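Local atomic coordinates of L544 (Acanthamoeba polyphaga mimivirus, PDB entry 4AMQ), a protein that probably acts as a manganese-binding nucleotidyltransferase carried in the virion, with a suggested link to transcription-coupled DNA repair. Residues A[106-111]-A[162-167]; A[110-115]-A[178-183]; A[241-246]-A[355-360]; A[247-252]-A[267-272]. All coordinates share one frame; numbering follows the deposited sequence.

In the fold
Contacts 1 and 2 lie in the nucleotidyltransferase domain and share D110 and R111; contacts 3 and 4 lie in the helical domain, with about 33 Å or more between the centres of one pair and those of the other. Contact 1, partly buried, joins the outer strand 164-167 to strand 99-108 mainly through backbone bonds. Contact 2 is a surface contact in which R111 reaches a hairpin turn. On the helical side, contact 4 is buried and combines an isoleucine with a salt bridge, whereas contact 3, partly buried, fixes the lead-in to helix 248-254 on helix 334-368 by an asparagine and an aromatic ring. Y245 OH of contact 3 bonds to I269 O of contact 4.

Contact 1 (A[106-111]-A[162-167]); sequences CGTDDR and LYKLRW
D109 N donates to Y163 O over 2.7 Å, the shortest bond between the two segments and one lying in the carbonyl plane. It catches the chain where helix 152-163 gives way to strand 164-167. Two further backbone bonds, L165 N to G107 O (3.0 Å, almost straight at 174°) and C106 N to L165 O, make 164-167 an antiparallel outer strand against 99-108, with T108 and K164 as a non-hydrogen-bonded pair. The indole of W167 adds a side-chain bond, NE1 reaching C106 O at 3.0 Å with the oxygen tilted slightly from the ring plane. D109 is held from its own segment: R111 grips it side-on, NE to OD1 and NH2 to OD2 (2.8 Å), both on syn lone pairs. A water on OD2 also donates to L162 O.

With CG2 turned back beside the backbone N (OG1 at chi1 56°), the methyl of T108 is laid over one face of the Y163 ring, 3.9 Å from the centroid, in a CH-pi contact, while D110 OD1 comes to the ring edge. With most bonds made by main-chain groups, the pairing depends more on backbone geometry than on charge; R111 probably balances the negative charge of D109.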
loop_
_atom_site.group_PDB
_atom_site.type_symbol
_atom_site.label_atom_id
_atom_site.label_comp_id
_atom_site.label_asym_id
_atom_site.label_seq_id
_atom_site.Cartn_x
_atom_site.Cartn_y
_atom_site.Cartn_z
ATOM N N CYS A 106 -12.182 -3.776 -8.503
ATOM C CA CYS A 106 -12.950 -3.326 -9.651
ATOM C C CYS A 106 -14.384 -3.057 -9.220
ATOM O O CYS A 106 -15.059 -3.945 -8.701
ATOM C CB CYS A 106 -12.920 -4.388 -10.754
ATOM S SG CYS A 106 -13.571 -3.845 -12.358
ATOM N N GLY A 107 -14.844 -1.828 -9.425
ATOM C CA GLY A 107 -16.211 -1.467 -9.096
ATOM C C GLY A 107 -16.322 -0.574 -7.879
ATOM O O GLY A 107 -15.362 -0.404 -7.130
ATOM N N THR A 108 -17.500 0.011 -7.685
ATOM C CA THR A 108 -17.748 0.854 -6.522
ATOM C C THR A 108 -19.129 0.601 -5.935
ATOM O O THR A 108 -20.044 0.167 -6.636
ATOM C CB THR A 108 -17.613 2.354 -6.856
ATOM O OG1 THR A 108 -18.485 2.689 -7.943
ATOM C CG2 THR A 108 -16.176 2.696 -7.232
ATOM N N ASP A 109 -19.265 0.865 -4.641
ATOM C CA ASP A 109 -20.545 0.765 -3.955
ATOM C C ASP A 109 -21.026 2.176 -3.644
ATOM O O ASP A 109 -20.689 2.742 -2.603
ATOM C CB ASP A 109 -20.397 -0.046 -2.665
ATOM C CG ASP A 109 -21.724 -0.295 -1.975
ATOM O OD1 ASP A 109 -22.726 0.352 -2.350
ATOM O OD2 ASP A 109 -21.765 -1.132 -1.050
ATOM N N ASP A 110 -21.813 2.741 -4.554
ATOM C CA ASP A 110 -22.164 4.160 -4.505
ATOM C C ASP A 110 -22.955 4.590 -3.265
ATOM O O ASP A 110 -23.140 5.786 -3.028
ATOM C CB ASP A 110 -22.893 4.577 -5.788
ATOM C CG ASP A 110 -21.975 4.594 -6.997
ATOM O OD1 ASP A 110 -20.767 4.866 -6.824
ATOM O OD2 ASP A 110 -22.457 4.333 -8.119
ATOM N N ARG A 111 -23.415 3.621 -2.475
ATOM C CA ARG A 111 -24.102 3.924 -1.222
ATOM C C ARG A 111 -23.126 4.563 -0.240
ATOM O O ARG A 111 -23.531 5.218 0.721
ATOM C CB ARG A 111 -24.702 2.656 -0.607
ATOM C CG ARG A 111 -25.706 1.935 -1.495
ATOM C CD ARG A 111 -26.149 0.607 -0.875
ATOM N NE ARG A 111 -25.023 -0.297 -0.651
ATOM C CZ ARG A 111 -25.069 -1.388 0.109
ATOM N NH1 ARG A 111 -26.191 -1.725 0.731
ATOM N NH2 ARG A 111 -23.988 -2.143 0.255
ATOM N N LEU A 162 -14.986 0.173 1.491
ATOM C CA LEU A 162 -16.400 -0.108 1.273
ATOM C C LEU A 162 -16.909 0.522 -0.022
ATOM O O LEU A 162 -17.779 -0.035 -0.689
ATOM C CB LEU A 162 -17.225 0.369 2.470
ATOM C CG LEU A 162 -16.958 -0.395 3.769
ATOM C CD1 LEU A 162 -17.445 0.383 4.983
ATOM C CD2 LEU A 162 -17.595 -1.774 3.712
ATOM N N TYR A 163 -16.361 1.680 -0.375
ATOM C CA TYR A 163 -16.705 2.327 -1.637
ATOM C C TYR A 163 -16.097 1.574 -2.816
ATOM O O TYR A 163 -16.789 1.260 -3.781
ATOM C CB TYR A 163 -16.257 3.791 -1.647
ATOM C CG TYR A 163 -16.488 4.487 -2.970
ATOM C CD1 TYR A 163 -17.693 4.352 -3.644
ATOM C CD2 TYR A 163 -15.504 5.285 -3.539
ATOM C CE1 TYR A 163 -17.910 4.983 -4.851
ATOM C CE2 TYR A 163 -15.714 5.925 -4.747
ATOM C CZ TYR A 163 -16.918 5.769 -5.398
ATOM O OH TYR A 163 -17.135 6.400 -6.602
ATOM N N LYS A 164 -14.802 1.281 -2.732
ATOM C CA LYS A 164 -14.122 0.510 -3.770
ATOM C C LYS A 164 -14.273 -0.987 -3.519
ATOM O O LYS A 164 -13.918 -1.480 -2.449
ATOM C CB LYS A 164 -12.639 0.876 -3.831
ATOM C CG LYS A 164 -12.377 2.356 -4.009
ATOM C CD LYS A 164 -12.953 2.877 -5.318
ATOM C CE LYS A 164 -12.169 2.368 -6.517
ATOM N NZ LYS A 164 -12.687 2.941 -7.792
ATOM N N LEU A 165 -14.797 -1.706 -4.507
ATOM C CA LEU A 165 -15.018 -3.137 -4.366
ATOM C C LEU A 165 -13.721 -3.937 -4.471
ATOM O O LEU A 165 -13.109 -4.018 -5.537
ATOM C CB LEU A 165 -16.028 -3.631 -5.403
ATOM C CG LEU A 165 -17.456 -3.097 -5.270
ATOM C CD1 LEU A 165 -18.341 -3.656 -6.370
ATOM C CD2 LEU A 165 -18.028 -3.436 -3.901
ATOM N N ARG A 166 -13.307 -4.523 -3.352
ATOM C CA ARG A 166 -12.147 -5.402 -3.343
ATOM C C ARG A 166 -12.615 -6.850 -3.407
ATOM O O ARG A 166 -13.185 -7.369 -2.448
ATOM C CB ARG A 166 -11.295 -5.168 -2.090
ATOM C CG ARG A 166 -10.932 -3.707 -1.848
ATOM C CD ARG A 166 -9.819 -3.552 -0.811
ATOM N NE ARG A 166 -10.203 -4.041 0.511
ATOM C CZ ARG A 166 -9.461 -3.893 1.607
ATOM N NH1 ARG A 166 -8.297 -3.266 1.541
ATOM N NH2 ARG A 166 -9.885 -4.369 2.770
ATOM N N TRP A 167 -12.388 -7.496 -4.544
ATOM C CA TRP A 167 -12.788 -8.887 -4.728
ATOM C C TRP A 167 -11.681 -9.833 -4.264
ATOM O O TRP A 167 -10.511 -9.640 -4.597
ATOM C CB TRP A 167 -13.121 -9.155 -6.201
ATOM C CG TRP A 167 -14.273 -8.337 -6.724
ATOM C CD1 TRP A 167 -14.300 -6.985 -6.908
ATOM C CD2 TRP A 167 -15.556 -8.822 -7.138
ATOM N NE1 TRP A 167 -15.522 -6.598 -7.401
ATOM C CE2 TRP A 167 -16.311 -7.708 -7.551
ATOM C CE3 TRP A 167 -16.141 -10.092 -7.192
ATOM C CZ2 TRP A 167 -17.621 -7.822 -8.015
ATOM C CZ3 TRP A 167 -17.442 -10.205 -7.653
ATOM C CH2 TRP A 167 -18.167 -9.076 -8.057
HETATM O O HOH W 1 -19.652 -2.431 -0.091
#

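Contact 2 (A[110-115]-A[178-183]); sequences DRFLLT and ILRGGI
At the tip of the hairpin formed by strands 176-178 and 184-186, the carbonyl of R180 faces R111, which meets it end-on with both terminal nitrogens. NH2 lies 3.0 Å from R180 O and NH1 3.2 Å from the same R180 O. The oxygen sits in the guanidinium plane, but both donors approach from one face of the carbonyl, NH1 lying 38° above its plane. R111 is extended through chi2 and bent at chi3 (-59°), which brings the guanidinium within reach of the turn while its NE and NH2 remain paired with D109. CB of I183 covers one face of the group, and CB of L179 stands 3.6 Å from NH2.

The turn itself is a type II beta turn with a G1 bulge: G182 N bonds to L179 O, and L179 N bonds to I183 O at 2.7 Å, so G182 and I183 both face L179. G181 and G182 take the positive phi values that this turn calls for.

The side chain of R180 also leaves toward the 110-115 segment, bends at chi2 and brings CG to 4.4 Å from F112 CZ. Its NH1 bonds to I127 O, and the same chain packs on L162 at the end of helix 152-163.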
loop_
_atom_site.group_PDB
_atom_site.type_symbol
_atom_site.label_atom_id
_atom_site.label_comp_id
_atom_site.label_asym_id
_atom_site.label_seq_id
_atom_site.Cartn_x
_atom_site.Cartn_y
_atom_site.Cartn_z
ATOM N N ASP A 110 -21.813 2.741 -4.554
ATOM C CA ASP A 110 -22.164 4.160 -4.505
ATOM C C ASP A 110 -22.955 4.590 -3.265
ATOM O O ASP A 110 -23.140 5.786 -3.028
ATOM C CB ASP A 110 -22.893 4.577 -5.788
ATOM C CG ASP A 110 -21.975 4.594 -6.997
ATOM O OD1 ASP A 110 -20.767 4.866 -6.824
ATOM O OD2 ASP A 110 -22.457 4.333 -8.119
ATOM N N ARG A 111 -23.415 3.621 -2.475
ATOM C CA ARG A 111 -24.102 3.924 -1.222
ATOM C C ARG A 111 -23.126 4.563 -0.240
ATOM O O ARG A 111 -23.531 5.218 0.721
ATOM C CB ARG A 111 -24.702 2.656 -0.607
ATOM C CG ARG A 111 -25.706 1.935 -1.495
ATOM C CD ARG A 111 -26.149 0.607 -0.875
ATOM N NE ARG A 111 -25.023 -0.297 -0.651
ATOM C CZ ARG A 111 -25.069 -1.388 0.109
ATOM N NH1 ARG A 111 -26.191 -1.725 0.731
ATOM N NH2 ARG A 111 -23.988 -2.143 0.255
ATOM N N PHE A 112 -21.835 4.363 -0.492
ATOM C CA PHE A 112 -20.791 4.970 0.316
ATOM C C PHE A 112 -20.197 6.167 -0.412
ATOM O O PHE A 112 -19.184 6.719 0.014
ATOM C CB PHE A 112 -19.713 3.939 0.661
ATOM C CG PHE A 112 -20.215 2.810 1.517
ATOM C CD1 PHE A 112 -20.265 2.942 2.894
ATOM C CD2 PHE A 112 -20.643 1.622 0.947
ATOM C CE1 PHE A 112 -20.730 1.914 3.685
ATOM C CE2 PHE A 112 -21.109 0.590 1.733
ATOM C CZ PHE A 112 -21.154 0.738 3.103
ATOM N N LEU A 113 -20.830 6.561 -1.515
ATOM C CA LEU A 113 -20.430 7.769 -2.229
ATOM C C LEU A 113 -21.065 8.986 -1.569
ATOM O O LEU A 113 -22.124 9.451 -1.992
ATOM C CB LEU A 113 -20.826 7.696 -3.709
ATOM C CG LEU A 113 -20.450 8.917 -4.556
ATOM C CD1 LEU A 113 -19.006 9.305 -4.310
ATOM C CD2 LEU A 113 -20.683 8.655 -6.032
ATOM N N LEU A 114 -20.408 9.497 -0.535
ATOM C CA LEU A 114 -20.935 10.620 0.225
ATOM C C LEU A 114 -20.839 11.926 -0.548
ATOM O O LEU A 114 -20.098 12.038 -1.526
ATOM C CB LEU A 114 -20.196 10.749 1.559
ATOM C CG LEU A 114 -20.927 10.305 2.826
ATOM C CD1 LEU A 114 -21.698 9.025 2.580
ATOM C CD2 LEU A 114 -19.949 10.119 3.976
ATOM N N THR A 115 -21.613 12.909 -0.104
ATOM C CA THR A 115 -21.492 14.267 -0.601
ATOM C C THR A 115 -20.952 15.122 0.540
ATOM O O THR A 115 -20.985 16.349 0.479
ATOM C CB THR A 115 -22.843 14.808 -1.106
ATOM O OG1 THR A 115 -23.622 13.728 -1.636
ATOM C CG2 THR A 115 -22.624 15.853 -2.192
ATOM N N ILE A 178 -21.071 -10.482 -2.205
ATOM C CA ILE A 178 -22.119 -9.947 -1.343
ATOM C C ILE A 178 -21.621 -8.691 -0.637
ATOM O O ILE A 178 -20.586 -8.714 0.027
ATOM C CB ILE A 178 -22.570 -10.960 -0.270
ATOM C CG1 ILE A 178 -22.771 -12.351 -0.873
ATOM C CG2 ILE A 178 -23.847 -10.478 0.408
ATOM C CD1 ILE A 178 -24.080 -12.525 -1.605
ATOM N N LEU A 179 -22.361 -7.599 -0.781
ATOM C CA LEU A 179 -22.005 -6.339 -0.139
ATOM C C LEU A 179 -22.700 -6.195 1.210
ATOM O O LEU A 179 -23.566 -6.995 1.564
ATOM C CB LEU A 179 -22.374 -5.152 -1.034
ATOM C CG LEU A 179 -21.533 -4.864 -2.282
ATOM C CD1 LEU A 179 -20.444 -5.908 -2.494
ATOM C CD2 LEU A 179 -22.423 -4.748 -3.512
ATOM N N ARG A 180 -22.309 -5.169 1.961
ATOM C CA ARG A 180 -22.953 -4.856 3.230
ATOM C C ARG A 180 -24.467 -4.805 3.054
ATOM O O ARG A 180 -24.965 -4.369 2.012
ATOM C CB ARG A 180 -22.455 -3.511 3.768
ATOM C CG ARG A 180 -20.996 -3.498 4.217
ATOM C CD ARG A 180 -20.819 -4.137 5.589
ATOM N NE ARG A 180 -19.431 -4.093 6.043
ATOM C CZ ARG A 180 -18.919 -3.104 6.768
ATOM N NH1 ARG A 180 -19.677 -2.074 7.112
ATOM N NH2 ARG A 180 -17.647 -3.135 7.145
ATOM N N GLY A 181 -25.195 -5.256 4.072
ATOM C CA GLY A 181 -26.646 -5.230 4.038
ATOM C C GLY A 181 -27.245 -6.390 3.269
ATOM O O GLY A 181 -28.463 -6.563 3.240
ATOM N N GLY A 182 -26.387 -7.185 2.638
ATOM C CA GLY A 182 -26.834 -8.352 1.898
ATOM C C GLY A 182 -27.057 -8.106 0.416
ATOM O O GLY A 182 -27.628 -8.949 -0.278
ATOM N N ILE A 183 -26.603 -6.955 -0.072
ATOM C CA ILE A 183 -26.746 -6.614 -1.486
ATOM C C ILE A 183 -25.859 -7.497 -2.361
ATOM O O ILE A 183 -24.668 -7.648 -2.100
ATOM C CB ILE A 183 -26.413 -5.132 -1.751
ATOM C CG1 ILE A 183 -27.211 -4.228 -0.809
ATOM C CG2 ILE A 183 -26.681 -4.773 -3.208
ATOM C CD1 ILE A 183 -28.707 -4.463 -0.850
#

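Contact 3 (A[241-246]-A[355-360]); sequences SKEYYF and SVNKQS
N357 keeps its CG beside its own backbone N (chi1 -74°), which turns the amide toward the incoming loop, and Y245 swings its ring anti to its backbone N (174°), laying it against the same helix. N357 OD1 accepts Y245 N at 3.0 Å, in the plane of the amide carbonyl and on a lone pair, with a fairly straight approach of 158°. The NH2 end of the amide lies alongside E243, ND2 being 3.9 Å from E243 CB.

In the helical domain the join ties the loop 241-246, which carries an inverse gamma turn centred on E243 and runs into helix 248-254, to the long helix 334-368. From Y244 onward the backbone already has helical angles, so the amide holds the chain close to where that next helix begins.

Beyond the polar bond, V356 CG2 sits over one face of the Y245 ring in a CH-pi contact, 3.9 Å from its centroid, and V356 CG1 is 3.8 Å from Y245 CB. S360 OG comes to the edge of the same ring, 3.4 Å from CD1; this hydroxyl is itself committed to V356 O, at 2.7 Å within the helix. Y244 presents its ring edge to N357 O, with CD2 3.6 Å from that oxygen. The phenol of Y245 points away from helix 334-368, and its OH bonds to I269 O in helix 259-272, while F273 packs on V356 and S360.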
loop_
_atom_site.group_PDB
_atom_site.type_symbol
_atom_site.label_atom_id
_atom_site.label_comp_id
_atom_site.label_asym_id
_atom_site.label_seq_id
_atom_site.Cartn_x
_atom_site.Cartn_y
_atom_site.Cartn_z
ATOM N N SER A 241 0.423 17.439 9.982
ATOM C CA SER A 241 0.601 17.947 11.331
ATOM C C SER A 241 2.069 18.310 11.504
ATOM O O SER A 241 2.458 19.468 11.344
ATOM C CB SER A 241 0.186 16.892 12.355
ATOM O OG SER A 241 -1.085 16.354 12.034
ATOM N N LYS A 242 2.884 17.306 11.816
ATOM C CA LYS A 242 4.328 17.488 11.933
ATOM C C LYS A 242 5.090 16.202 11.599
ATOM O O LYS A 242 6.123 15.906 12.202
ATOM C CB LYS A 242 4.700 17.997 13.331
ATOM C CG LYS A 242 4.249 19.429 13.601
ATOM C CD LYS A 242 3.946 19.649 15.076
ATOM C CE LYS A 242 2.835 20.674 15.272
ATOM N NZ LYS A 242 3.347 22.043 15.515
ATOM N N GLU A 243 4.569 15.438 10.641
ATOM C CA GLU A 243 5.269 14.265 10.126
ATOM C C GLU A 243 6.371 14.734 9.182
ATOM O O GLU A 243 6.216 14.693 7.960
ATOM C CB GLU A 243 4.304 13.339 9.379
ATOM C CG GLU A 243 3.205 12.733 10.239
ATOM C CD GLU A 243 1.997 13.636 10.378
ATOM O OE1 GLU A 243 1.974 14.710 9.740
ATOM O OE2 GLU A 243 1.064 13.270 11.126
ATOM N N TYR A 244 7.485 15.171 9.757
ATOM C CA TYR A 244 8.520 15.883 9.011
ATOM C C TYR A 244 9.194 15.071 7.908
ATOM O O TYR A 244 9.689 15.635 6.935
ATOM C CB TYR A 244 9.561 16.460 9.972
ATOM C CG TYR A 244 8.987 17.515 10.894
ATOM C CD1 TYR A 244 8.295 18.606 10.382
ATOM C CD2 TYR A 244 9.113 17.405 12.275
ATOM C CE1 TYR A 244 7.759 19.569 11.218
ATOM C CE2 TYR A 244 8.580 18.363 13.120
ATOM C CZ TYR A 244 7.904 19.443 12.585
ATOM O OH TYR A 244 7.371 20.398 13.421
ATOM N N TYR A 245 9.221 13.751 8.060
ATOM C CA TYR A 245 9.790 12.896 7.028
ATOM C C TYR A 245 8.901 12.867 5.788
ATOM O O TYR A 245 9.381 12.991 4.661
ATOM C CB TYR A 245 9.995 11.476 7.548
ATOM C CG TYR A 245 10.452 10.516 6.478
ATOM C CD1 TYR A 245 11.707 10.640 5.902
ATOM C CD2 TYR A 245 9.628 9.487 6.041
ATOM C CE1 TYR A 245 12.130 9.772 4.926
ATOM C CE2 TYR A 245 10.047 8.605 5.063
ATOM C CZ TYR A 245 11.299 8.753 4.511
ATOM O OH TYR A 245 11.729 7.880 3.537
ATOM N N PHE A 246 7.602 12.707 6.005
ATOM C CA PHE A 246 6.659 12.633 4.899
ATOM C C PHE A 246 6.377 14.005 4.286
ATOM O O PHE A 246 5.913 14.104 3.149
ATOM C CB PHE A 246 5.372 11.932 5.340
ATOM C CG PHE A 246 5.572 10.481 5.685
ATOM C CD1 PHE A 246 5.603 9.518 4.688
ATOM C CD2 PHE A 246 5.754 10.082 7.000
ATOM C CE1 PHE A 246 5.799 8.182 4.997
ATOM C CE2 PHE A 246 5.950 8.749 7.314
ATOM C CZ PHE A 246 5.970 7.798 6.312
ATOM N N SER A 355 10.459 8.321 15.246
ATOM C CA SER A 355 11.901 8.463 15.085
ATOM C C SER A 355 12.296 9.149 13.776
ATOM O O SER A 355 13.087 10.091 13.780
ATOM C CB SER A 355 12.592 7.103 15.195
ATOM O OG SER A 355 13.999 7.236 15.083
ATOM N N VAL A 356 11.751 8.680 12.657
ATOM C CA VAL A 356 12.143 9.219 11.360
ATOM C C VAL A 356 11.702 10.676 11.204
ATOM O O VAL A 356 12.410 11.490 10.618
ATOM C CB VAL A 356 11.623 8.358 10.186
ATOM C CG1 VAL A 356 10.130 8.575 9.964
ATOM C CG2 VAL A 356 12.406 8.666 8.920
ATOM N N ASN A 357 10.532 10.998 11.743
ATOM C CA ASN A 357 10.036 12.368 11.731
ATOM C C ASN A 357 10.943 13.309 12.519
ATOM O O ASN A 357 11.196 14.439 12.099
ATOM C CB ASN A 357 8.608 12.422 12.276
ATOM C CG ASN A 357 7.594 11.872 11.296
ATOM O OD1 ASN A 357 7.747 12.026 10.085
ATOM N ND2 ASN A 357 6.552 11.228 11.810
ATOM N N LYS A 358 11.432 12.830 13.659
ATOM C CA LYS A 358 12.328 13.611 14.504
ATOM C C LYS A 358 13.643 13.903 13.790
ATOM O O LYS A 358 14.119 15.037 13.787
ATOM C CB LYS A 358 12.610 12.871 15.813
ATOM C CG LYS A 358 13.478 13.650 16.789
ATOM C CD LYS A 358 14.137 12.730 17.807
ATOM C CE LYS A 358 14.793 13.529 18.923
ATOM N NZ LYS A 358 15.675 14.609 18.398
ATOM N N GLN A 359 14.226 12.872 13.189
ATOM C CA GLN A 359 15.496 13.010 12.488
ATOM C C GLN A 359 15.341 13.773 11.178
ATOM O O GLN A 359 16.332 14.125 10.536
ATOM C CB GLN A 359 16.102 11.636 12.200
ATOM C CG GLN A 359 16.413 10.806 13.434
ATOM C CD GLN A 359 16.914 9.422 13.079
ATOM O OE1 GLN A 359 18.002 9.265 12.520
ATOM N NE2 GLN A 359 16.115 8.408 13.387
ATOM N N SER A 360 14.096 14.023 10.780
ATOM C CA SER A 360 13.819 14.658 9.493
ATOM C C SER A 360 13.507 16.148 9.614
ATOM O O SER A 360 13.597 16.883 8.634
ATOM C CB SER A 360 12.664 13.949 8.782
ATOM O OG SER A 360 13.075 12.706 8.249
#

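Contact 4 (A[247-252]-A[267-272]); sequences MLFPLR and YIIETK
E270 OE2 is gripped by two arginines: R252 NH1, at 2.9 Å and nearly straight (175°), and R59. The R252 bond uses the anti lone pair of OE2, with carboxylate and guanidinium almost coplanar (17° apart). The other oxygen, OE1, pairs with K277; with cations at both oxygens, the buried carboxylate would probably stay ionised. R252 NH1 is shared with E266 in a second salt bridge.

I269 fills the space between the helices. Its CG1 branch, beside the backbone N, carries CD1 over one face of the R252 guanidinium, 3.8 Å from NE, and to 4.0 Å from L248 CB. The CG2 branch goes to F249, 3.6 Å from CZ. The side chains of L248 and I268 cross at about a right angle, CD1 of L248 4.0 Å from CG2 of I268.

Successive helices 248-254 and 259-272 thus meet steeply, at 124° between their directions, and pack through I269 within the helical domain; the side chain of E270 lies about 9 Å from a bound manganese ion.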
loop_
_atom_site.group_PDB
_atom_site.type_symbol
_atom_site.label_atom_id
_atom_site.label_comp_id
_atom_site.label_asym_id
_atom_site.label_seq_id
_atom_site.Cartn_x
_atom_site.Cartn_y
_atom_site.Cartn_z
ATOM N N MET A 247 6.680 15.060 5.035
ATOM C CA MET A 247 6.531 16.420 4.533
ATOM C C MET A 247 7.668 16.785 3.582
ATOM O O MET A 247 7.619 17.815 2.914
ATOM C CB MET A 247 6.452 17.414 5.692
ATOM C CG MET A 247 5.225 17.219 6.575
ATOM S SD MET A 247 5.401 17.923 8.227
ATOM C CE MET A 247 5.408 19.677 7.855
ATOM N N LEU A 248 8.693 15.937 3.525
ATOM C CA LEU A 248 9.771 16.110 2.558
ATOM C C LEU A 248 9.301 15.749 1.152
ATOM O O LEU A 248 9.844 16.243 0.165
ATOM C CB LEU A 248 10.981 15.246 2.925
ATOM C CG LEU A 248 11.775 15.592 4.186
ATOM C CD1 LEU A 248 12.851 14.546 4.423
ATOM C CD2 LEU A 248 12.391 16.980 4.089
ATOM N N PHE A 249 8.298 14.877 1.069
ATOM C CA PHE A 249 7.770 14.415 -0.213
ATOM C C PHE A 249 7.133 15.545 -1.031
ATOM O O PHE A 249 7.353 15.633 -2.239
ATOM C CB PHE A 249 6.775 13.264 -0.014
ATOM C CG PHE A 249 7.418 11.963 0.395
ATOM C CD1 PHE A 249 8.077 11.848 1.608
ATOM C CD2 PHE A 249 7.366 10.857 -0.440
ATOM C CE1 PHE A 249 8.670 10.649 1.981
ATOM C CE2 PHE A 249 7.957 9.659 -0.072
ATOM C CZ PHE A 249 8.608 9.555 1.141
ATOM N N PRO A 250 6.330 16.405 -0.386
ATOM C CA PRO A 250 5.857 17.588 -1.120
ATOM C C PRO A 250 7.025 18.471 -1.559
ATOM O O PRO A 250 7.003 19.016 -2.663
ATOM C CB PRO A 250 4.998 18.322 -0.087
ATOM C CG PRO A 250 4.535 17.250 0.844
ATOM C CD PRO A 250 5.678 16.273 0.929
ATOM N N LEU A 251 8.041 18.598 -0.709
ATOM C CA LEU A 251 9.211 19.401 -1.047
ATOM C C LEU A 251 9.947 18.829 -2.254
ATOM O O LEU A 251 10.394 19.571 -3.123
ATOM C CB LEU A 251 10.163 19.514 0.146
ATOM C CG LEU A 251 9.620 20.175 1.413
ATOM C CD1 LEU A 251 10.729 20.333 2.443
ATOM C CD2 LEU A 251 8.989 21.522 1.093
ATOM N N ARG A 252 10.071 17.506 -2.304
ATOM C CA ARG A 252 10.748 16.859 -3.422
ATOM C C ARG A 252 10.002 17.132 -4.725
ATOM O O ARG A 252 10.616 17.333 -5.772
ATOM C CB ARG A 252 10.900 15.352 -3.187
ATOM C CG ARG A 252 11.607 14.623 -4.329
ATOM C CD ARG A 252 11.930 13.178 -3.973
ATOM N NE ARG A 252 10.733 12.406 -3.652
ATOM C CZ ARG A 252 10.740 11.121 -3.311
ATOM N NH1 ARG A 252 11.885 10.452 -3.242
ATOM N NH2 ARG A 252 9.599 10.504 -3.037
ATOM N N TYR A 267 18.391 11.683 -1.971
ATOM C CA TYR A 267 19.339 11.012 -1.096
ATOM C C TYR A 267 18.787 10.889 0.319
ATOM O O TYR A 267 18.834 9.819 0.924
ATOM C CB TYR A 267 20.676 11.750 -1.071
ATOM C CG TYR A 267 21.640 11.182 -0.055
ATOM C CD1 TYR A 267 22.515 10.160 -0.392
ATOM C CD2 TYR A 267 21.664 11.663 1.247
ATOM C CE1 TYR A 267 23.390 9.633 0.538
ATOM C CE2 TYR A 267 22.534 11.145 2.182
ATOM C CZ TYR A 267 23.394 10.130 1.824
ATOM O OH TYR A 267 24.262 9.615 2.760
ATOM N N ILE A 268 18.262 11.993 0.837
ATOM C CA ILE A 268 17.733 12.034 2.195
ATOM C C ILE A 268 16.566 11.071 2.383
ATOM O O ILE A 268 16.545 10.279 3.328
ATOM C CB ILE A 268 17.276 13.456 2.564
ATOM C CG1 ILE A 268 18.460 14.424 2.499
ATOM C CG2 ILE A 268 16.645 13.475 3.947
ATOM C CD1 ILE A 268 18.073 15.874 2.663
ATOM N N ILE A 269 15.600 11.148 1.475
ATOM C CA ILE A 269 14.395 10.335 1.554
ATOM C C ILE A 269 14.681 8.854 1.305
ATOM O O ILE A 269 14.234 7.993 2.062
ATOM C CB ILE A 269 13.329 10.832 0.550
ATOM C CG1 ILE A 269 12.916 12.269 0.886
ATOM C CG2 ILE A 269 12.122 9.905 0.541
ATOM C CD1 ILE A 269 11.991 12.906 -0.131
ATOM N N GLU A 270 15.448 8.567 0.256
ATOM C CA GLU A 270 15.601 7.199 -0.233
ATOM C C GLU A 270 16.839 6.449 0.281
ATOM O O GLU A 270 16.857 5.218 0.301
ATOM C CB GLU A 270 15.580 7.183 -1.765
ATOM C CG GLU A 270 14.353 7.847 -2.379
ATOM C CD GLU A 270 13.058 7.142 -2.014
ATOM O OE1 GLU A 270 13.118 6.069 -1.376
ATOM O OE2 GLU A 270 11.977 7.658 -2.371
ATOM N N THR A 271 17.873 7.175 0.685
ATOM C CA THR A 271 19.085 6.516 1.168
ATOM C C THR A 271 19.279 6.692 2.671
ATOM O O THR A 271 19.334 5.714 3.416
ATOM C CB THR A 271 20.348 6.982 0.407
ATOM O OG1 THR A 271 20.242 6.597 -0.967
ATOM C CG2 THR A 271 21.597 6.343 0.998
ATOM N N LYS A 272 19.376 7.937 3.116
ATOM C CA LYS A 272 19.581 8.207 4.531
ATOM C C LYS A 272 18.459 7.631 5.390
ATOM O O LYS A 272 18.717 7.027 6.432
ATOM C CB LYS A 272 19.722 9.707 4.779
ATOM C CG LYS A 272 20.015 10.053 6.224
ATOM C CD LYS A 272 20.316 11.531 6.383
ATOM C CE LYS A 272 20.461 11.894 7.849
ATOM N NZ LYS A 272 21.545 11.111 8.506
#